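Long-range contacts in esterase A (Caulobacter crescentus, PDB 5GKV), which probably hydrolyses ester bonds as a homolog of penicillin-binding proteins, built on the fold of the serine beta-lactamases: residues H128-T139 / K153-G164; F230-F241 / R308-I316. All blocks are in the same frame, centred on the assembly; numbering follows the deposited sequence.

Overall arrangement
Contacts 1 and 2 lie side by side, their centres about 14 Å apart and on the same side of the chain's centre. Contact 1 closes along the chain before contact 2 opens, and all four segments belong to the beta-lactamase-like part of the chain. Contact 1 joins the loop after helix 122-126 to the end of helix 147-156 and the chain beyond it; contact 2 sets helix 235-241 against the turn between strands 305-306 and 315-318. They touch where Phe161 packs on Leu310 and Gly134 on Ala239. Both also pack on Tyr169-Pro171: Leu132 and Ser133 on His170, Ala240 and Phe241 on Pro171, and Leu312 on Tyr169.

Contact 1 (H128-T139 / K153-G164); sequences HQAGLSGFPDET and KLAAMAPLFPIG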
loop_
_atom_site.group_PDB
_atom_site.type_symbol
_atom_site.label_atom_id
_atom_site.label_comp_id
_atom_site.label_asym_id
_atom_site.label_seq_id
_atom_site.Cartn_x
_atom_site.Cartn_y
_atom_site.Cartn_z
ATOM N N HIS A 128 -12.158 -2.241 -5.347
ATOM C CA HIS A 128 -13.013 -1.409 -4.514
ATOM C C HIS A 128 -14.407 -1.255 -5.109
ATOM O O HIS A 128 -15.055 -0.226 -4.936
ATOM C CB HIS A 128 -12.337 -0.043 -4.245
ATOM C CG HIS A 128 -10.948 -0.200 -3.685
ATOM N ND1 HIS A 128 -10.711 -0.458 -2.348
ATOM C CD2 HIS A 128 -9.738 -0.235 -4.294
ATOM C CE1 HIS A 128 -9.410 -0.611 -2.150
ATOM N NE2 HIS A 128 -8.794 -0.481 -3.315
ATOM N N GLN A 129 -14.887 -2.299 -5.790
ATOM C CA GLN A 129 -16.206 -2.271 -6.403
ATOM C C GLN A 129 -17.280 -2.949 -5.568
ATOM O O GLN A 129 -18.470 -2.758 -5.853
ATOM C CB GLN A 129 -16.157 -2.939 -7.776
ATOM C CG GLN A 129 -15.294 -2.220 -8.768
ATOM C CD GLN A 129 -15.435 -2.833 -10.133
ATOM O OE1 GLN A 129 -16.511 -2.776 -10.729
ATOM N NE2 GLN A 129 -14.369 -3.444 -10.632
ATOM N N ALA A 130 -16.900 -3.739 -4.557
ATOM C CA ALA A 130 -17.840 -4.629 -3.882
ATOM C C ALA A 130 -18.697 -3.936 -2.825
ATOM O O ALA A 130 -19.460 -4.620 -2.138
ATOM C CB ALA A 130 -17.096 -5.804 -3.239
ATOM N N GLY A 131 -18.578 -2.619 -2.651
ATOM C CA GLY A 131 -19.516 -1.910 -1.807
ATOM C C GLY A 131 -19.339 -2.088 -0.321
ATOM O O GLY A 131 -20.267 -1.794 0.435
ATOM N N LEU A 132 -18.166 -2.529 0.131
ATOM C CA LEU A 132 -17.924 -2.797 1.545
ATOM C C LEU A 132 -16.903 -1.814 2.125
ATOM O O LEU A 132 -16.067 -2.183 2.959
ATOM C CB LEU A 132 -17.463 -4.241 1.734
ATOM C CG LEU A 132 -18.322 -5.296 1.018
ATOM C CD1 LEU A 132 -17.744 -6.714 1.204
ATOM C CD2 LEU A 132 -19.791 -5.249 1.483
ATOM N N SER A 133 -17.000 -0.540 1.711
ATOM C CA SER A 133 -15.966 0.457 2.008
ATOM C C SER A 133 -15.742 0.630 3.508
ATOM O O SER A 133 -14.618 0.900 3.946
ATOM C CB SER A 133 -16.352 1.789 1.357
ATOM O OG SER A 133 -16.606 1.600 -0.031
ATOM N N GLY A 134 -16.792 0.481 4.300
ATOM C CA GLY A 134 -16.708 0.464 5.748
ATOM C C GLY A 134 -18.006 -0.111 6.272
ATOM O O GLY A 134 -18.934 -0.395 5.509
ATOM N N PHE A 135 -18.050 -0.313 7.580
ATOM C CA PHE A 135 -19.282 -0.749 8.225
ATOM C C PHE A 135 -20.175 0.463 8.492
ATOM O O PHE A 135 -19.766 1.368 9.225
ATOM C CB PHE A 135 -18.973 -1.481 9.524
ATOM C CG PHE A 135 -18.096 -2.718 9.352
ATOM C CD1 PHE A 135 -18.507 -3.779 8.552
ATOM C CD2 PHE A 135 -16.880 -2.819 10.014
ATOM C CE1 PHE A 135 -17.708 -4.922 8.406
ATOM C CE2 PHE A 135 -16.069 -3.958 9.874
ATOM C CZ PHE A 135 -16.484 -5.001 9.072
ATOM N N PRO A 136 -21.385 0.530 7.916
ATOM C CA PRO A 136 -22.263 1.682 8.194
ATOM C C PRO A 136 -22.948 1.616 9.549
ATOM O O PRO A 136 -23.344 2.663 10.076
ATOM C CB PRO A 136 -23.291 1.618 7.058
ATOM C CG PRO A 136 -23.431 0.149 6.810
ATOM C CD PRO A 136 -22.017 -0.432 6.994
ATOM N N ASP A 137 -23.077 0.433 10.133
ATOM C CA ASP A 137 -23.844 0.189 11.344
ATOM C C ASP A 137 -22.934 0.132 12.567
ATOM O O ASP A 137 -21.740 -0.165 12.472
ATOM C CB ASP A 137 -24.610 -1.126 11.213
ATOM C CG ASP A 137 -23.673 -2.318 11.031
ATOM O OD1 ASP A 137 -22.836 -2.286 10.091
ATOM O OD2 ASP A 137 -23.750 -3.269 11.846
ATOM N N GLU A 138 -23.534 0.388 13.731
ATOM C CA GLU A 138 -22.799 0.442 14.992
ATOM C C GLU A 138 -21.889 -0.772 15.152
ATOM O O GLU A 138 -22.315 -1.912 14.975
ATOM C CB GLU A 138 -23.791 0.531 16.160
ATOM C CG GLU A 138 -23.151 0.423 17.536
ATOM C CD GLU A 138 -22.683 1.766 18.079
ATOM O OE1 GLU A 138 -23.187 2.801 17.590
ATOM O OE2 GLU A 138 -21.815 1.770 18.980
ATOM N N THR A 139 -20.623 -0.525 15.471
ATOM C CA THR A 139 -19.644 -1.600 15.498
ATOM C C THR A 139 -18.629 -1.331 16.596
ATOM O O THR A 139 -18.209 -0.186 16.794
ATOM C CB THR A 139 -18.938 -1.741 14.133
ATOM O OG1 THR A 139 -19.916 -1.948 13.100
ATOM C CG2 THR A 139 -17.951 -2.920 14.142
ATOM N N LYS A 153 -18.318 -10.254 9.626
ATOM C CA LYS A 153 -19.180 -9.090 9.433
ATOM C C LYS A 153 -19.187 -8.644 7.974
ATOM O O LYS A 153 -20.240 -8.277 7.437
ATOM C CB LYS A 153 -18.738 -7.955 10.355
ATOM C CG LYS A 153 -19.759 -6.813 10.446
ATOM C CD LYS A 153 -19.369 -5.806 11.505
ATOM C CE LYS A 153 -20.276 -4.588 11.468
ATOM N NZ LYS A 153 -21.698 -4.935 11.669
ATOM N N LEU A 154 -18.026 -8.684 7.311
ATOM C CA LEU A 154 -17.970 -8.376 5.884
ATOM C C LEU A 154 -18.760 -9.396 5.073
ATOM O O LEU A 154 -19.523 -9.035 4.165
ATOM C CB LEU A 154 -16.507 -8.325 5.415
ATOM C CG LEU A 154 -15.671 -7.120 5.862
ATOM C CD1 LEU A 154 -14.150 -7.300 5.596
ATOM C CD2 LEU A 154 -16.158 -5.837 5.178
ATOM N N ALA A 155 -18.581 -10.687 5.378
ATOM C CA ALA A 155 -19.292 -11.720 4.637
ATOM C C ALA A 155 -20.799 -11.527 4.718
ATOM O O ALA A 155 -21.517 -11.820 3.754
ATOM C CB ALA A 155 -18.904 -13.106 5.157
ATOM N N ALA A 156 -21.289 -11.008 5.840
ATOM C CA ALA A 156 -22.721 -10.823 6.030
ATOM C C ALA A 156 -23.225 -9.480 5.520
ATOM O O ALA A 156 -24.441 -9.287 5.435
ATOM C CB ALA A 156 -23.071 -10.963 7.510
ATOM N N MET A 157 -22.337 -8.562 5.149
ATOM C CA MET A 157 -22.751 -7.192 4.876
ATOM C C MET A 157 -23.338 -7.029 3.476
ATOM O O MET A 157 -22.863 -7.623 2.501
ATOM C CB MET A 157 -21.569 -6.252 5.067
ATOM C CG MET A 157 -21.846 -4.813 4.640
ATOM S SD MET A 157 -20.448 -3.754 4.992
ATOM C CE MET A 157 -20.932 -2.314 4.014
ATOM N N ALA A 158 -24.402 -6.213 3.385
ATOM C CA ALA A 158 -24.972 -5.818 2.105
ATOM C C ALA A 158 -24.163 -4.669 1.499
ATOM O O ALA A 158 -23.779 -3.746 2.214
ATOM C CB ALA A 158 -26.423 -5.385 2.285
ATOM N N PRO A 159 -23.892 -4.708 0.190
ATOM C CA PRO A 159 -23.068 -3.665 -0.434
ATOM C C PRO A 159 -23.723 -2.294 -0.378
ATOM O O PRO A 159 -24.941 -2.152 -0.517
ATOM C CB PRO A 159 -22.935 -4.133 -1.887
ATOM C CG PRO A 159 -23.274 -5.595 -1.868
ATOM C CD PRO A 159 -24.205 -5.819 -0.725
ATOM N N LEU A 160 -22.882 -1.276 -0.239
ATOM C CA LEU A 160 -23.331 0.111 -0.160
ATOM C C LEU A 160 -23.561 0.754 -1.521
ATOM O O LEU A 160 -24.062 1.881 -1.566
ATOM C CB LEU A 160 -22.307 0.944 0.627
ATOM C CG LEU A 160 -22.136 0.594 2.106
ATOM C CD1 LEU A 160 -20.758 1.064 2.590
ATOM C CD2 LEU A 160 -23.241 1.255 2.918
ATOM N N PHE A 161 -23.168 0.106 -2.611
ATOM C CA PHE A 161 -23.303 0.654 -3.955
ATOM C C PHE A 161 -23.097 -0.485 -4.965
ATOM O O PHE A 161 -22.593 -1.556 -4.601
ATOM C CB PHE A 161 -22.315 1.815 -4.206
ATOM C CG PHE A 161 -20.872 1.504 -3.856
ATOM C CD1 PHE A 161 -20.030 0.904 -4.784
ATOM C CD2 PHE A 161 -20.365 1.849 -2.609
ATOM C CE1 PHE A 161 -18.680 0.628 -4.463
ATOM C CE2 PHE A 161 -19.017 1.589 -2.268
ATOM C CZ PHE A 161 -18.180 0.982 -3.202
ATOM N N PRO A 162 -23.509 -0.289 -6.217
ATOM C CA PRO A 162 -23.517 -1.403 -7.168
ATOM C C PRO A 162 -22.136 -1.690 -7.728
ATOM O O PRO A 162 -21.279 -0.802 -7.828
ATOM C CB PRO A 162 -24.452 -0.915 -8.285
ATOM C CG PRO A 162 -25.170 0.248 -7.739
ATOM C CD PRO A 162 -24.261 0.872 -6.738
ATOM N N ILE A 163 -21.939 -2.963 -8.088
ATOM C CA ILE A 163 -20.779 -3.351 -8.877
ATOM C C ILE A 163 -20.774 -2.567 -10.184
ATOM O O ILE A 163 -21.829 -2.353 -10.803
ATOM C CB ILE A 163 -20.800 -4.863 -9.163
ATOM C CG1 ILE A 163 -20.659 -5.699 -7.879
ATOM C CG2 ILE A 163 -19.708 -5.211 -10.167
ATOM C CD1 ILE A 163 -19.219 -5.765 -7.338
ATOM N N GLY A 164 -19.581 -2.139 -10.612
ATOM C CA GLY A 164 -19.418 -1.491 -11.905
ATOM C C GLY A 164 -20.082 -0.135 -12.017
ATOM O O GLY A 164 -20.455 0.280 -13.120
HETATM O O HOH W 1 -21.011 -3.654 -4.914
#
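Gly131 and Pro159 bring the two backbones within 4.2 Å, CA to CA, where the segments run in opposite directions, and beside them Leu160 N donates a 2.7 Å hydrogen bond in the carbonyl plane to a lone pair of Gly131 O. Water 1 extends this seam by donating to both Gln129 O and Phe161 O. Gly131, at positive phi, has no side chain to hold Pro159 and Leu160 off, and its CA sits over one face of the Phe161 ring, 3.6 Å from the centroid, as a CH-pi contact. Ser133 OG comes to the ring's edge at 3.3 Å from Phe161 CE2, while its hydrogen bond goes to Gly168 O. Lys153 lays its methylenes across Phe135, with CD over the middle of one ring face, 3.6 Å from the centroid. The lysine chain runs straight until its last torsion (chi4 59°) turns the amine to Asp137. There Lys153 NZ forms a salt bridge of 2.6 Å to the syn lone pair of Asp137 OD2, and Thr139 OG1 donates to Asp137 O. Met157 stretches out from the helix end, CG anti to its own N (chi1 173°), and slides past Leu132, whose CD2 lies 3.8 Å from Met157 CG. Met157 SD stands obliquely beside the Phe135 ring in a Met-aromatic contact, and the methyl meets Pro136 tip to tip, Met157 CE being 3.7 Å from Pro136 CD. At the loop's start His128 ends helix 122-126 in a Schellman motif; its ND1 is hydrogen-bonded to His170 N, and its ring meets those of Tyr169 and Trp318. Packing of the loop after helix 122-126 on the end of helix 147-156 and the chain that leaves it belongs to the helical part of the serine beta-lactamase fold.

Contact 2 (F230-F241 / R308-I316); sequences FGEINPAVEAAF and RDLVLPYEI
Phe241 offers the edge of its ring to Val311, whose CG1 lies near the ring plane, 3.5 Å from Phe241 CE2; one face of the same ring takes Phe230 CZ, set toward the rim. Phe230 in turn has Val311 O in plane at its edge, 3.5 Å from Phe230 CD1, with water 2 at the edge too, and its ring meets Phe242 edge-to-face. CG1 of Val311 reaches the Phe241 edge because it stands anti to the backbone N (chi1 177°), and it also touches Ala240, while Val311 CG2 rests against Ala236 CB at 3.8 Å. Polar groups hold the other end. Asn234 ND2 gives a nearly straight hydrogen bond (169°) of 2.9 Å to a lone pair of Leu310 O, the acceptor lying almost in the amide plane. Its OD1 accepts from Val237 N and, weakly, from Ala236 N, so both ends of the amide are used and its rotation is fixed. Waters finish the seam: water 2 links Gly231 N to Val311 O, and water 3 donates to Glu232 O and Leu310 O. Behind them Asp309 OD2 receives Val311 N and Leu312 N from opposite faces of its carboxylate, as well as Tyr169 N. An N-capped helix thus rests on an Asx turn, while Pro313, centre of an inverse gamma turn, packs against Phe230 and Gly231, in the connection of the small antiparallel hairpin 305-306/315-318.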
loop_
_atom_site.group_PDB
_atom_site.type_symbol
_atom_site.label_atom_id
_atom_site.label_comp_id
_atom_site.label_asym_id
_atom_site.label_seq_id
_atom_site.Cartn_x
_atom_site.Cartn_y
_atom_site.Cartn_z
ATOM N N PHE A 230 -11.922 15.750 2.268
ATOM C CA PHE A 230 -12.685 14.779 1.503
ATOM C C PHE A 230 -13.665 15.480 0.570
ATOM O O PHE A 230 -13.839 16.702 0.599
ATOM C CB PHE A 230 -13.425 13.829 2.440
ATOM C CG PHE A 230 -12.545 12.787 3.042
ATOM C CD1 PHE A 230 -12.328 11.587 2.385
ATOM C CD2 PHE A 230 -11.901 13.016 4.247
ATOM C CE1 PHE A 230 -11.495 10.620 2.928
ATOM C CE2 PHE A 230 -11.068 12.054 4.799
ATOM C CZ PHE A 230 -10.866 10.848 4.136
ATOM N N GLY A 231 -14.317 14.685 -0.268
ATOM C CA GLY A 231 -15.321 15.195 -1.178
ATOM C C GLY A 231 -16.673 15.328 -0.512
ATOM O O GLY A 231 -16.783 15.523 0.707
ATOM N N GLU A 232 -17.721 15.212 -1.320
ATOM C CA GLU A 232 -19.067 15.231 -0.776
ATOM C C GLU A 232 -19.302 13.988 0.071
ATOM O O GLU A 232 -18.847 12.889 -0.259
ATOM C CB GLU A 232 -20.107 15.326 -1.895
ATOM C CG GLU A 232 -19.852 16.466 -2.904
ATOM C CD GLU A 232 -19.815 17.865 -2.264
ATOM O OE1 GLU A 232 -19.434 18.835 -2.970
ATOM O OE2 GLU A 232 -20.160 17.989 -1.064
ATOM N N ILE A 233 -19.985 14.187 1.192
ATOM C CA ILE A 233 -20.343 13.092 2.075
ATOM C C ILE A 233 -21.346 12.177 1.377
ATOM O O ILE A 233 -22.220 12.633 0.624
ATOM C CB ILE A 233 -20.893 13.669 3.391
ATOM C CG1 ILE A 233 -19.830 14.557 4.066
ATOM C CG2 ILE A 233 -21.383 12.575 4.318
ATOM C CD1 ILE A 233 -18.483 13.867 4.370
ATOM N N ASN A 234 -21.181 10.877 1.577
ATOM C CA ASN A 234 -22.094 9.859 1.082
ATOM C C ASN A 234 -21.915 8.648 1.986
ATOM O O ASN A 234 -20.992 8.618 2.811
ATOM C CB ASN A 234 -21.826 9.536 -0.400
ATOM C CG ASN A 234 -20.439 8.943 -0.652
ATOM O OD1 ASN A 234 -20.053 7.963 -0.027
ATOM N ND2 ASN A 234 -19.692 9.536 -1.588
ATOM N N PRO A 235 -22.802 7.649 1.895
ATOM C CA PRO A 235 -22.718 6.552 2.878
ATOM C C PRO A 235 -21.391 5.788 2.840
ATOM O O PRO A 235 -20.970 5.255 3.874
ATOM C CB PRO A 235 -23.906 5.656 2.511
ATOM C CG PRO A 235 -24.910 6.639 1.876
ATOM C CD PRO A 235 -24.046 7.571 1.090
ATOM N N ALA A 236 -20.722 5.745 1.686
ATOM C CA ALA A 236 -19.463 5.009 1.567
ATOM C C ALA A 236 -18.329 5.746 2.266
ATOM O O ALA A 236 -17.594 5.156 3.065
ATOM C CB ALA A 236 -19.127 4.774 0.090
ATOM N N VAL A 237 -18.165 7.041 1.980
ATOM C CA VAL A 237 -17.103 7.781 2.663
ATOM C C VAL A 237 -17.410 7.874 4.154
ATOM O O VAL A 237 -16.511 7.741 4.989
ATOM C CB VAL A 237 -16.881 9.168 2.014
ATOM C CG1 VAL A 237 -18.058 10.066 2.227
ATOM C CG2 VAL A 237 -15.591 9.837 2.550
ATOM N N GLU A 238 -18.691 8.037 4.513
ATOM C CA GLU A 238 -19.092 8.049 5.920
ATOM C C GLU A 238 -18.647 6.783 6.644
ATOM O O GLU A 238 -18.007 6.848 7.703
ATOM C CB GLU A 238 -20.609 8.182 6.038
ATOM C CG GLU A 238 -21.149 9.568 5.867
ATOM C CD GLU A 238 -21.446 10.228 7.200
ATOM O OE1 GLU A 238 -21.527 11.476 7.223
ATOM O OE2 GLU A 238 -21.590 9.497 8.211
ATOM N N ALA A 239 -19.011 5.618 6.101
ATOM C CA ALA A 239 -18.645 4.358 6.740
ATOM C C ALA A 239 -17.133 4.146 6.719
ATOM O O ALA A 239 -16.560 3.622 7.687
ATOM C CB ALA A 239 -19.366 3.194 6.059
ATOM N N ALA A 240 -16.467 4.556 5.632
ATOM C CA ALA A 240 -15.039 4.260 5.487
ATOM C C ALA A 240 -14.202 5.047 6.484
ATOM O O ALA A 240 -13.230 4.520 7.038
ATOM C CB ALA A 240 -14.558 4.566 4.066
ATOM N N PHE A 241 -14.545 6.312 6.719
ATOM C CA PHE A 241 -13.631 7.202 7.430
ATOM C C PHE A 241 -14.219 7.916 8.640
ATOM O O PHE A 241 -13.444 8.331 9.507
ATOM C CB PHE A 241 -13.063 8.261 6.472
ATOM C CG PHE A 241 -11.913 7.763 5.626
ATOM C CD1 PHE A 241 -10.678 7.497 6.199
ATOM C CD2 PHE A 241 -12.070 7.544 4.265
ATOM C CE1 PHE A 241 -9.622 7.035 5.429
ATOM C CE2 PHE A 241 -11.013 7.083 3.496
ATOM C CZ PHE A 241 -9.790 6.833 4.082
ATOM N N ARG A 308 -14.418 8.918 -10.951
ATOM C CA ARG A 308 -14.434 9.514 -9.620
ATOM C C ARG A 308 -14.693 8.452 -8.562
ATOM O O ARG A 308 -15.688 7.727 -8.621
ATOM C CB ARG A 308 -15.519 10.591 -9.516
ATOM C CG ARG A 308 -15.124 11.723 -8.582
ATOM C CD ARG A 308 -14.189 12.655 -9.342
ATOM N NE ARG A 308 -13.402 13.528 -8.482
ATOM C CZ ARG A 308 -12.384 14.257 -8.927
ATOM N NH1 ARG A 308 -12.048 14.196 -10.215
ATOM N NH2 ARG A 308 -11.707 15.040 -8.096
ATOM N N ASP A 309 -13.819 8.385 -7.570
ATOM C CA ASP A 309 -14.011 7.430 -6.494
ATOM C C ASP A 309 -15.008 7.987 -5.491
ATOM O O ASP A 309 -15.022 9.190 -5.211
ATOM C CB ASP A 309 -12.677 7.122 -5.813
ATOM C CG ASP A 309 -12.746 5.901 -4.918
ATOM O OD1 ASP A 309 -12.450 4.792 -5.402
ATOM O OD2 ASP A 309 -13.066 6.059 -3.723
ATOM N N LEU A 310 -15.857 7.107 -4.954
ATOM C CA LEU A 310 -16.876 7.544 -4.008
ATOM C C LEU A 310 -16.290 7.955 -2.665
ATOM O O LEU A 310 -16.953 8.671 -1.903
ATOM C CB LEU A 310 -17.915 6.441 -3.799
ATOM C CG LEU A 310 -18.676 5.984 -5.044
ATOM C CD1 LEU A 310 -19.473 4.700 -4.774
ATOM C CD2 LEU A 310 -19.587 7.137 -5.498
ATOM N N VAL A 311 -15.067 7.527 -2.358
ATOM C CA VAL A 311 -14.458 7.725 -1.049
ATOM C C VAL A 311 -13.229 8.627 -1.135
ATOM O O VAL A 311 -13.141 9.644 -0.441
ATOM C CB VAL A 311 -14.104 6.368 -0.387
ATOM C CG1 VAL A 311 -13.392 6.583 0.940
ATOM C CG2 VAL A 311 -15.372 5.523 -0.183
ATOM N N LEU A 312 -12.277 8.278 -1.984
ATOM C CA LEU A 312 -11.132 9.157 -2.195
ATOM C C LEU A 312 -11.513 10.252 -3.182
ATOM O O LEU A 312 -12.110 9.962 -4.224
ATOM C CB LEU A 312 -9.919 8.373 -2.699
ATOM C CG LEU A 312 -9.398 7.303 -1.729
ATOM C CD1 LEU A 312 -8.251 6.495 -2.347
ATOM C CD2 LEU A 312 -8.950 7.911 -0.412
ATOM N N PRO A 313 -11.235 11.500 -2.876
ATOM C CA PRO A 313 -11.709 12.617 -3.715
ATOM C C PRO A 313 -10.837 12.841 -4.949
ATOM O O PRO A 313 -10.224 13.906 -5.129
ATOM C CB PRO A 313 -11.669 13.801 -2.737
ATOM C CG PRO A 313 -10.565 13.473 -1.784
ATOM C CD PRO A 313 -10.614 11.957 -1.617
ATOM N N TYR A 314 -10.803 11.835 -5.826
ATOM C CA TYR A 314 -9.945 11.824 -7.003
ATOM C C TYR A 314 -10.576 10.967 -8.084
ATOM O O TYR A 314 -11.330 10.031 -7.797
ATOM C CB TYR A 314 -8.545 11.241 -6.721
ATOM C CG TYR A 314 -7.737 11.935 -5.640
ATOM C CD1 TYR A 314 -6.770 12.884 -5.959
ATOM C CD2 TYR A 314 -7.909 11.598 -4.307
ATOM C CE1 TYR A 314 -6.021 13.502 -4.961
ATOM C CE2 TYR A 314 -7.173 12.199 -3.314
ATOM C CZ TYR A 314 -6.228 13.154 -3.643
ATOM O OH TYR A 314 -5.498 13.744 -2.633
ATOM N N GLU A 315 -10.224 11.270 -9.330
ATOM C CA GLU A 315 -10.381 10.305 -10.408
ATOM C C GLU A 315 -9.267 9.266 -10.287
ATOM O O GLU A 315 -8.083 9.623 -10.291
ATOM C CB GLU A 315 -10.330 10.992 -11.773
ATOM C CG GLU A 315 -10.981 10.159 -12.866
ATOM C CD GLU A 315 -10.499 10.475 -14.282
ATOM O OE1 GLU A 315 -10.189 11.651 -14.592
ATOM O OE2 GLU A 315 -10.435 9.526 -15.093
ATOM N N ILE A 316 -9.638 7.993 -10.160
ATOM C CA ILE A 316 -8.685 6.902 -9.971
ATOM C C ILE A 316 -8.919 5.835 -11.028
ATOM O O ILE A 316 -10.067 5.489 -11.346
ATOM C CB ILE A 316 -8.779 6.291 -8.551
ATOM C CG1 ILE A 316 -8.498 7.367 -7.499
ATOM C CG2 ILE A 316 -7.824 5.076 -8.393
ATOM C CD1 ILE A 316 -8.726 6.902 -6.052
HETATM O O HOH W 2 -14.390 11.997 -0.943
HETATM O O HOH W 3 -16.988 11.741 -1.744
#